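Local atomic coordinates of Ufm1-specific protease (Caenorhabditis elegans, PDB entry 5EJJ), a protein that cleaves the peptide bond after the C-terminal glycine of the ubiquitin-like modifier Ufm1, acting as a thiol protease that releases it from target proteins. Residues 79-84 and 97-102; 173-178 and 255-260; 284-289 and 308-313; 494-499 and 550-555. One frame throughout, in Å; residues are numbered along the deposited sequence.

Contact 1 (79-84 and 97-102)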
# COMPACT_ATOMS: atom_id res chain seq x y z
N LEU A 79 15.92 13.79 15.04
CA LEU A 79 15.67 15.14 14.61
C LEU A 79 15.33 16.04 15.78
O LEU A 79 14.74 15.58 16.76
CB LEU A 79 14.59 15.18 13.52
CG LEU A 79 13.16 14.78 13.91
CD1 LEU A 79 12.34 15.99 14.31
CD2 LEU A 79 12.49 14.04 12.78
N ASN A 80 15.71 17.30 15.65
CA ASN A 80 15.42 18.33 16.64
C ASN A 80 14.67 19.49 16.02
O ASN A 80 15.19 20.16 15.14
CB ASN A 80 16.72 18.86 17.22
CG ASN A 80 16.51 19.53 18.54
OD1 ASN A 80 15.36 19.75 18.95
ND2 ASN A 80 17.60 19.86 19.23
N ILE A 81 13.45 19.73 16.48
CA ILE A 81 12.65 20.83 15.96
C ILE A 81 12.69 22.09 16.84
O ILE A 81 12.27 22.05 18.01
CB ILE A 81 11.20 20.43 15.79
CG1 ILE A 81 11.06 19.26 14.82
CG2 ILE A 81 10.38 21.61 15.29
CD1 ILE A 81 9.61 18.91 14.56
N ASP A 82 13.18 23.19 16.27
CA ASP A 82 13.25 24.48 16.96
C ASP A 82 14.17 24.43 18.17
O ASP A 82 14.02 25.20 19.10
CB ASP A 82 11.85 24.95 17.36
CG ASP A 82 11.03 25.44 16.18
OD1 ASP A 82 11.59 26.18 15.33
OD2 ASP A 82 9.82 25.09 16.11
N GLY A 83 15.13 23.50 18.15
CA GLY A 83 16.06 23.36 19.25
C GLY A 83 15.43 22.97 20.58
O GLY A 83 16.13 22.85 21.59
N GLN A 84 14.12 22.76 20.60
CA GLN A 84 13.46 22.47 21.87
C GLN A 84 12.58 21.22 21.83
O GLN A 84 11.39 21.25 22.18
CB GLN A 84 12.68 23.70 22.37
CG GLN A 84 11.82 24.39 21.32
CD GLN A 84 10.75 25.29 21.92
OE1 GLN A 84 9.93 24.84 22.74
NE2 GLN A 84 10.74 26.56 21.51
N LEU A 97 15.60 21.30 12.51
CA LEU A 97 14.33 21.66 11.90
C LEU A 97 13.68 22.82 12.63
O LEU A 97 13.94 23.05 13.81
CB LEU A 97 13.37 20.47 11.93
CG LEU A 97 13.72 19.20 11.18
CD1 LEU A 97 12.53 18.25 11.24
CD2 LEU A 97 14.12 19.50 9.75
N THR A 98 12.82 23.55 11.92
CA THR A 98 12.05 24.63 12.52
C THR A 98 10.59 24.41 12.16
O THR A 98 10.30 23.73 11.17
CB THR A 98 12.47 25.99 11.97
OG1 THR A 98 11.87 26.18 10.68
CG2 THR A 98 13.99 26.06 11.84
N SER A 99 9.68 24.98 12.94
CA SER A 99 8.26 24.83 12.67
C SER A 99 7.85 25.68 11.47
O SER A 99 6.85 25.39 10.80
CB SER A 99 7.43 25.19 13.90
OG SER A 99 7.49 24.17 14.89
N ARG A 100 8.63 26.73 11.23
CA ARG A 100 8.45 27.59 10.06
C ARG A 100 8.65 26.70 8.85
O ARG A 100 7.73 26.51 8.04
CB ARG A 100 9.49 28.73 10.06
CG ARG A 100 9.04 30.06 9.43
CD ARG A 100 10.06 30.63 8.43
NE ARG A 100 11.42 30.78 8.98
CZ ARG A 100 12.46 31.32 8.33
NH1 ARG A 100 12.32 31.80 7.09
NH2 ARG A 100 13.66 31.40 8.92
N MET A 101 9.85 26.14 8.77
CA MET A 101 10.30 25.29 7.68
C MET A 101 9.29 24.19 7.38
O MET A 101 8.90 23.97 6.23
CB MET A 101 11.63 24.68 8.07
CG MET A 101 12.14 23.58 7.17
SD MET A 101 13.27 22.55 8.11
CE MET A 101 14.50 23.74 8.64
N LEU A 102 8.86 23.52 8.44
CA LEU A 102 7.94 22.41 8.33
C LEU A 102 6.58 22.81 7.77
O LEU A 102 6.08 22.19 6.83
CB LEU A 102 7.78 21.73 9.70
CG LEU A 102 8.58 20.45 9.97
CD1 LEU A 102 9.59 20.16 8.87
CD2 LEU A 102 9.27 20.51 11.33
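Ile81 and Leu97 form the apolar centre where the edge strand 94-97 runs parallel to strand 74-81 in the mixed sheet of the MPN domain. Their side chains leave the same side of the sheet, and Ile81 CG1 lies 3.9 Å from Leu97 CB. Leu79, two residues back on its strand, adds its CD1 to Leu97 CD1 at 3.8 Å. Beyond them, Ile81 CD1 reaches Leu102 CD2 at 3.6 Å: with CG1 anti to the carbonyl carbon (chi1 -60°) and the chain extended beyond it, the methyl is carried toward the first turn of helix 99-104. Phe51 of strand 45-53 and Tyr15 of helix 8-19 extend this apolar cluster. Along the backbone, Leu97 accepts from Asp82 N and donates to Asn80 O, the two bonds flanking Ile81 as in a parallel bridge. Asp82 begins the polar edge, at the first central position of the type I' turn from Ile81 to Gln84. Thr98 N-caps the helix, its OG1 accepting from Met101 N at 2.8 Å. Asp82 adds to this helix start, accepting weak bonds from Ser99 N at both carboxylate oxygens, while Ser99 OG donates to Asp82 OD2 at 2.8 Å, nearly along the C-O axis of that oxygen.

Contact 2 (173-178 and 255-260)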
# COMPACT_ATOMS: atom_id res chain seq x y z
N ILE A 173 18.21 -19.65 -1.01
CA ILE A 173 18.87 -18.77 -0.06
C ILE A 173 19.13 -19.52 1.25
O ILE A 173 18.24 -20.15 1.82
CB ILE A 173 18.08 -17.47 0.20
CG1 ILE A 173 17.77 -16.78 -1.12
CG2 ILE A 173 18.87 -16.52 1.10
CD1 ILE A 173 16.57 -15.90 -1.03
N ARG A 174 20.37 -19.42 1.72
CA ARG A 174 20.85 -20.28 2.79
C ARG A 174 22.13 -19.63 3.23
O ARG A 174 22.72 -18.89 2.46
CB ARG A 174 21.16 -21.65 2.22
CG ARG A 174 21.10 -22.83 3.21
CD ARG A 174 21.77 -24.09 2.61
NE ARG A 174 23.05 -23.69 2.02
CZ ARG A 174 23.28 -23.52 0.72
NH1 ARG A 174 22.32 -23.74 -0.19
NH2 ARG A 174 24.49 -23.13 0.32
N GLU A 175 22.54 -19.87 4.47
CA GLU A 175 23.81 -19.35 4.97
C GLU A 175 24.94 -19.94 4.12
O GLU A 175 24.75 -20.97 3.48
CB GLU A 175 23.99 -19.68 6.45
CG GLU A 175 25.15 -19.00 7.14
CD GLU A 175 25.56 -19.70 8.43
OE1 GLU A 175 25.10 -20.86 8.66
OE2 GLU A 175 26.34 -19.11 9.21
N GLN A 176 26.09 -19.28 4.11
CA GLN A 176 27.16 -19.53 3.14
C GLN A 176 28.40 -18.80 3.60
O GLN A 176 28.30 -17.67 4.10
CB GLN A 176 26.79 -18.96 1.77
CG GLN A 176 26.16 -19.91 0.75
CD GLN A 176 25.77 -19.19 -0.54
OE1 GLN A 176 25.67 -17.95 -0.57
NE2 GLN A 176 25.55 -19.96 -1.62
N LYS A 177 29.56 -19.41 3.41
CA LYS A 177 30.83 -18.70 3.62
C LYS A 177 30.89 -17.62 2.54
O LYS A 177 30.42 -17.85 1.41
CB LYS A 177 32.02 -19.65 3.50
CG LYS A 177 31.85 -21.03 4.15
CD LYS A 177 32.55 -22.12 3.32
CE LYS A 177 32.44 -23.51 3.94
NZ LYS A 177 32.96 -24.58 3.03
N PRO A 178 31.44 -16.43 2.88
CA PRO A 178 31.54 -15.30 1.94
C PRO A 178 32.04 -15.70 0.54
O PRO A 178 31.44 -15.31 -0.45
CB PRO A 178 32.53 -14.36 2.64
CG PRO A 178 32.24 -14.57 4.08
CD PRO A 178 31.92 -16.05 4.22
N ASP A 255 24.11 -11.35 0.35
CA ASP A 255 23.33 -10.17 0.72
C ASP A 255 21.87 -10.56 0.94
O ASP A 255 21.24 -10.08 1.87
CB ASP A 255 23.41 -9.10 -0.38
CG ASP A 255 24.76 -8.37 -0.42
OD1 ASP A 255 25.29 -7.98 0.65
OD2 ASP A 255 25.27 -8.17 -1.56
N LEU A 256 21.35 -11.43 0.07
CA LEU A 256 19.97 -11.90 0.20
C LEU A 256 19.77 -12.62 1.51
O LEU A 256 18.70 -12.56 2.09
CB LEU A 256 19.59 -12.86 -0.92
CG LEU A 256 19.22 -12.38 -2.32
CD1 LEU A 256 18.04 -11.41 -2.35
CD2 LEU A 256 20.42 -11.77 -2.96
N TYR A 257 20.79 -13.34 1.97
CA TYR A 257 20.63 -14.16 3.16
C TYR A 257 20.60 -13.31 4.41
O TYR A 257 19.71 -13.48 5.26
CB TYR A 257 21.72 -15.24 3.23
CG TYR A 257 21.97 -15.75 4.63
CD1 TYR A 257 21.15 -16.73 5.19
CD2 TYR A 257 23.02 -15.25 5.40
CE1 TYR A 257 21.38 -17.20 6.48
CE2 TYR A 257 23.25 -15.69 6.68
CZ TYR A 257 22.43 -16.67 7.21
OH TYR A 257 22.65 -17.12 8.49
N LYS A 258 21.53 -12.36 4.53
CA LYS A 258 21.50 -11.46 5.67
C LYS A 258 20.17 -10.71 5.77
O LYS A 258 19.70 -10.43 6.86
CB LYS A 258 22.68 -10.50 5.68
CG LYS A 258 24.00 -11.14 5.30
CD LYS A 258 25.19 -10.53 6.06
CE LYS A 258 25.28 -11.08 7.50
NZ LYS A 258 26.69 -11.12 8.06
N ARG A 259 19.53 -10.41 4.64
CA ARG A 259 18.25 -9.69 4.68
C ARG A 259 17.09 -10.54 5.16
O ARG A 259 16.31 -10.11 6.02
CB ARG A 259 17.92 -9.03 3.35
CG ARG A 259 18.35 -7.58 3.33
CD ARG A 259 17.53 -6.74 2.37
NE ARG A 259 17.92 -6.99 0.98
CZ ARG A 259 19.06 -6.57 0.45
NH1 ARG A 259 19.94 -5.90 1.18
NH2 ARG A 259 19.31 -6.85 -0.82
N SER A 260 16.98 -11.74 4.61
CA SER A 260 15.92 -12.70 4.96
C SER A 260 15.92 -12.93 6.47
O SER A 260 14.87 -13.07 7.09
CB SER A 260 16.24 -14.02 4.32
OG SER A 260 17.36 -14.57 4.99
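The side chains of Tyr257 and Glu175 run alongside each other in the same direction, with the glutamate backbone laid over the tyrosine ring. Glu175 CA stands 3.6 Å from the ring centroid and 14° off the normal, a CH-pi contact over one face. Further out, Glu175 CG passes the phenol oxygen, 3.4 Å from Tyr257 OH, and the carboxylate plane is turned only 21° from the ring. The ring takes this place because CG of Tyr257 is anti to the backbone N (chi1 157°), which swings it off helix 253-280 beside the loop after strand 171-173. Ile173 meets the root of the same side chain at an oblique angle, its CG2 methyl 3.8 Å from Tyr257 CB and 4.2 Å from Leu256 CB, and so joins the end of an outer strand of the five-stranded sheet to the long helix. A leucine in place of Tyr257 would probably leave the carbonyl of Phe160, which the phenol bonds, without its partner and open a gap beneath the Glu175 backbone. Between the two segments the hold is apolar and CH-pi packing, which depends on fit of shape, while the polar need of Tyr257 OH is met by Phe160 O.

Contact 3 (284-289 and 308-313)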
# COMPACT_ATOMS: atom_id res chain seq x y z
N GLY A 284 -5.42 -10.45 27.31
CA GLY A 284 -5.02 -11.84 27.28
C GLY A 284 -3.90 -12.09 26.30
O GLY A 284 -3.33 -11.13 25.77
N VAL A 285 -3.58 -13.36 26.07
CA VAL A 285 -2.65 -13.72 25.01
C VAL A 285 -3.41 -13.95 23.72
O VAL A 285 -4.18 -14.89 23.57
CB VAL A 285 -1.83 -14.95 25.35
CG1 VAL A 285 -1.04 -15.37 24.14
CG2 VAL A 285 -0.90 -14.64 26.49
N THR A 286 -3.17 -13.06 22.78
CA THR A 286 -3.87 -12.97 21.52
C THR A 286 -3.04 -13.61 20.43
O THR A 286 -1.81 -13.54 20.43
CB THR A 286 -4.02 -11.47 21.16
OG1 THR A 286 -4.65 -10.78 22.25
CG2 THR A 286 -4.79 -11.26 19.82
N THR A 287 -3.70 -14.22 19.47
CA THR A 287 -2.97 -14.66 18.31
C THR A 287 -2.95 -13.52 17.27
O THR A 287 -3.84 -12.67 17.28
CB THR A 287 -3.56 -15.96 17.78
OG1 THR A 287 -2.75 -16.42 16.70
CG2 THR A 287 -4.96 -15.73 17.32
N THR A 288 -1.93 -13.47 16.41
CA THR A 288 -1.81 -12.37 15.44
C THR A 288 -2.00 -12.77 13.97
O THR A 288 -1.92 -13.95 13.63
CB THR A 288 -0.44 -11.63 15.56
OG1 THR A 288 0.63 -12.52 15.24
CG2 THR A 288 -0.25 -11.08 16.97
N THR A 289 -2.25 -11.78 13.12
CA THR A 289 -2.29 -11.96 11.65
C THR A 289 -1.17 -11.17 11.01
O THR A 289 -0.99 -9.98 11.32
CB THR A 289 -3.58 -11.40 10.97
OG1 THR A 289 -4.76 -12.03 11.48
CG2 THR A 289 -3.51 -11.62 9.48
N THR A 308 -5.62 -9.53 15.84
CA THR A 308 -6.95 -9.72 15.27
C THR A 308 -7.96 -10.48 16.15
O THR A 308 -9.11 -10.71 15.74
CB THR A 308 -6.88 -10.40 13.90
OG1 THR A 308 -5.85 -11.41 13.92
CG2 THR A 308 -6.61 -9.37 12.82
N LYS A 309 -7.53 -10.89 17.35
CA LYS A 309 -8.46 -11.50 18.29
C LYS A 309 -8.90 -10.51 19.36
O LYS A 309 -9.66 -10.87 20.24
CB LYS A 309 -7.87 -12.76 18.92
CG LYS A 309 -7.84 -13.97 17.98
CD LYS A 309 -9.24 -14.36 17.49
CE LYS A 309 -9.19 -15.55 16.53
NZ LYS A 309 -10.55 -16.00 16.11
N TRP A 310 -8.42 -9.27 19.28
CA TRP A 310 -8.96 -8.19 20.10
C TRP A 310 -10.39 -7.83 19.66
O TRP A 310 -10.90 -8.32 18.63
CB TRP A 310 -8.06 -6.94 20.01
CG TRP A 310 -6.70 -7.06 20.68
CD1 TRP A 310 -6.19 -8.15 21.33
CD2 TRP A 310 -5.68 -6.05 20.76
NE1 TRP A 310 -4.93 -7.88 21.82
CE2 TRP A 310 -4.60 -6.60 21.47
CE3 TRP A 310 -5.58 -4.74 20.29
CZ2 TRP A 310 -3.43 -5.88 21.73
CZ3 TRP A 310 -4.42 -4.03 20.55
CH2 TRP A 310 -3.37 -4.60 21.26
N THR A 311 -11.06 -6.99 20.44
CA THR A 311 -12.40 -6.52 20.05
C THR A 311 -12.27 -5.59 18.85
O THR A 311 -11.25 -4.90 18.71
CB THR A 311 -13.09 -5.72 21.18
OG1 THR A 311 -12.56 -4.39 21.23
CG2 THR A 311 -12.90 -6.40 22.52
N ASP A 312 -13.30 -5.55 18.00
CA ASP A 312 -13.33 -4.62 16.87
C ASP A 312 -12.94 -3.21 17.28
O ASP A 312 -12.23 -2.51 16.55
CB ASP A 312 -14.71 -4.59 16.20
CG ASP A 312 -15.01 -5.84 15.41
OD1 ASP A 312 -15.52 -6.82 16.00
OD2 ASP A 312 -14.73 -5.85 14.19
N ASN A 313 -13.36 -2.81 18.47
CA ASN A 313 -13.04 -1.48 18.92
C ASN A 313 -11.58 -1.37 19.30
O ASN A 313 -10.92 -0.37 19.02
CB ASN A 313 -13.91 -1.07 20.09
CG ASN A 313 -13.91 0.43 20.30
OD1 ASN A 313 -14.44 1.16 19.47
ND2 ASN A 313 -13.28 0.89 21.39
O HOH W 1 -5.41 -14.13 14.64
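The indole of Trp310 meets Thr286 at its edge: Thr286 OG1 sits near the ring plane, 2.9 Å from Trp310 NE1, and accepts a weak hydrogen bond bent to 122°. The threonine side chain stands roughly perpendicular to that of Trp310. Arg283 makes a cation-pi contact with this indole, and Tyr318 of helix 312-325 an edge-to-face one. Thr286 is turned with OG1 beside its backbone N (chi1 -55°), which directs the hydroxyl to the indole while its methyl CG2 packs on Lys309 CB at 3.5 Å. Lys309 bends at chi2 and runs alongside Thr287, Lys309 CG 3.4 Å from Thr287 CG2, its amine pointing off from the contact. An alanine in place of Thr286 would probably leave Trp310 NE1 without this acceptor and uncover part of the aliphatic root of Lys309. Farther along, Thr289 OG1 and Thr308 OG1 share a hydrogen bond of 2.7 Å. A water lies 2.8 Å from Thr308 OG1 and gives a weak bond to Thr287 O, adding a water-mediated link. The neighbouring strands 289-293 and 302-306 are tied by backbone bonds between Thr289 and Leu306; this contact prolongs their pairing with side chains and water. Helix 312-325 follows at once, N-capped by Thr311, whose OG1 bonds Glu314 N. Chemically, hydroxyls bridge the two loops where direct backbone pairing has stopped, and threonine methyls and the Lys309 methylenes supply the apolar packing between them.

Contact 4 (494-499 and 550-555); sequences GGNMLA and HFYNMV
Gly494 and Asn553 form an antiparallel hydrogen-bonded pair, joining the end of strand 491-494 to strand 552-557. Asn553 N donates to Gly494 O at 3.0 Å; the return bond, from Gly494 N to Asn553 O, is modelled too short for its length to be trusted. Gly494 O also receives a CA-H...O contact from Tyr552 CA at 3.4 Å. Past the pair the chain turns away through Gly495, and Asn496 points its side chain back across residues 550-552. Asn496 OD1 accepts only a weak bond from Phe551 N, at 3.4 Å, and the exact setting of this amide is doubtful. Nearer the backbone, Asn496 CB meets His550 CG at 3.8 Å. Tyr552 has CG beside its backbone N (chi1 -79°), which brings Tyr552 CD1 to 3.6 Å from Gly494 O. Ser547 holds both aromatic residues from outside: its N donates to Tyr552 OH, and its OG bonds His550 ND1. Asn553 packs on Ala466 of strand 462-467, which pairs with the other edge of strand 552-557. Gly495 lies about 8 Å from the side chain of Cys396, inferred to be the catalytic cysteine, whose helix 396-409 also packs on Ala499. The segment 494-499 thus forms a hairpin loop, between the antiparallel strands 491-494 and 499-507, close to the inferred active site of a C78 cysteine peptidase, in the papain-like clan CA.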
# COMPACT_ATOMS: atom_id res chain seq x y z
N GLY A 494 -22.10 7.00 -17.86
CA GLY A 494 -23.25 6.39 -18.51
C GLY A 494 -23.36 6.88 -19.93
O GLY A 494 -24.02 7.89 -20.21
N GLY A 495 -22.70 6.16 -20.84
CA GLY A 495 -22.72 6.46 -22.25
C GLY A 495 -24.11 6.19 -22.76
O GLY A 495 -24.97 5.82 -21.97
N ASN A 496 -24.36 6.35 -24.05
CA ASN A 496 -25.74 6.08 -24.43
C ASN A 496 -26.12 4.60 -24.59
O ASN A 496 -27.03 4.11 -23.89
CB ASN A 496 -26.28 7.02 -25.50
CG ASN A 496 -26.69 8.36 -24.90
OD1 ASN A 496 -27.85 8.78 -24.95
ND2 ASN A 496 -25.71 9.04 -24.29
N MET A 497 -25.41 3.87 -25.44
CA MET A 497 -25.65 2.44 -25.46
C MET A 497 -24.64 1.72 -24.57
O MET A 497 -24.81 0.54 -24.24
CB MET A 497 -25.64 1.90 -26.89
CG MET A 497 -26.91 2.26 -27.71
SD MET A 497 -28.52 1.86 -26.96
CE MET A 497 -29.61 2.32 -28.29
N LEU A 498 -23.61 2.45 -24.14
CA LEU A 498 -22.44 1.86 -23.51
C LEU A 498 -22.09 2.43 -22.13
O LEU A 498 -22.55 3.50 -21.75
CB LEU A 498 -21.23 2.01 -24.44
CG LEU A 498 -21.37 1.16 -25.70
CD1 LEU A 498 -20.22 1.40 -26.67
CD2 LEU A 498 -21.48 -0.32 -25.32
N ALA A 499 -21.28 1.69 -21.38
CA ALA A 499 -20.83 2.13 -20.06
C ALA A 499 -19.31 2.01 -19.96
O ALA A 499 -18.74 0.99 -20.34
CB ALA A 499 -21.49 1.30 -18.96
N HIS A 550 -25.58 12.43 -28.41
CA HIS A 550 -26.26 11.78 -27.29
C HIS A 550 -26.03 12.44 -25.93
O HIS A 550 -25.19 13.32 -25.79
CB HIS A 550 -25.80 10.34 -27.21
CG HIS A 550 -26.20 9.51 -28.38
ND1 HIS A 550 -25.35 9.24 -29.42
CD2 HIS A 550 -27.37 8.89 -28.67
CE1 HIS A 550 -25.97 8.48 -30.31
NE2 HIS A 550 -27.20 8.26 -29.88
N PHE A 551 -26.78 11.98 -24.92
CA PHE A 551 -26.68 12.54 -23.57
C PHE A 551 -26.01 11.56 -22.63
O PHE A 551 -26.23 10.36 -22.72
CB PHE A 551 -28.06 12.98 -23.04
CG PHE A 551 -28.87 11.89 -22.42
CD1 PHE A 551 -29.77 11.17 -23.17
CD2 PHE A 551 -28.75 11.60 -21.06
CE1 PHE A 551 -30.53 10.15 -22.58
CE2 PHE A 551 -29.48 10.58 -20.47
CZ PHE A 551 -30.38 9.87 -21.22
N TYR A 552 -25.17 12.06 -21.72
CA TYR A 552 -24.37 11.18 -20.86
C TYR A 552 -24.66 11.39 -19.37
O TYR A 552 -24.77 12.53 -18.92
CB TYR A 552 -22.89 11.40 -21.13
CG TYR A 552 -22.35 10.71 -22.36
CD1 TYR A 552 -21.58 9.57 -22.26
CD2 TYR A 552 -22.57 11.22 -23.63
CE1 TYR A 552 -21.06 8.94 -23.37
CE2 TYR A 552 -22.05 10.59 -24.76
CZ TYR A 552 -21.30 9.44 -24.62
OH TYR A 552 -20.77 8.78 -25.70
N ASN A 553 -24.79 10.30 -18.62
CA ASN A 553 -24.89 10.36 -17.16
C ASN A 553 -23.60 9.88 -16.44
O ASN A 553 -22.87 9.02 -16.95
CB ASN A 553 -26.15 9.64 -16.65
CG ASN A 553 -27.39 10.56 -16.61
OD1 ASN A 553 -27.31 11.74 -16.96
ND2 ASN A 553 -28.54 10.02 -16.18
N MET A 554 -23.31 10.46 -15.29
CA MET A 554 -22.07 10.17 -14.56
C MET A 554 -22.34 9.94 -13.07
O MET A 554 -22.96 10.78 -12.38
CB MET A 554 -21.08 11.33 -14.72
CG MET A 554 -19.80 10.98 -15.46
SD MET A 554 -18.90 12.41 -16.14
CE MET A 554 -20.19 13.18 -17.12
N VAL A 555 -21.90 8.79 -12.56
CA VAL A 555 -22.03 8.50 -11.13
C VAL A 555 -20.66 8.58 -10.45
O VAL A 555 -19.67 8.04 -10.94
CB VAL A 555 -22.79 7.17 -10.85
CG1 VAL A 555 -22.36 6.07 -11.79
CG2 VAL A 555 -22.60 6.73 -9.41

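The four contacts follow one another along the chain and none touches another. Contact 1 belongs to the MPN domain, contacts 2 and 3 share the UfSP2-type N-terminal region, and contact 4 lies in the C78 peptidase. Contacts 2 and 3 come closest, about 16 Å between nearest atoms, and helix 253-280 links them: contact 2 uses its start, and the loop of contact 3 follows its end. Contact 4 stands apart, its centre 47 Å from that of contact 3, 52 Å from contact 1 and 57 Å from contact 2. It alone adjoins the inferred catalytic residues, Gly495 lying about 9 Å from the His522 side chain; the others are structural packing remote from that site.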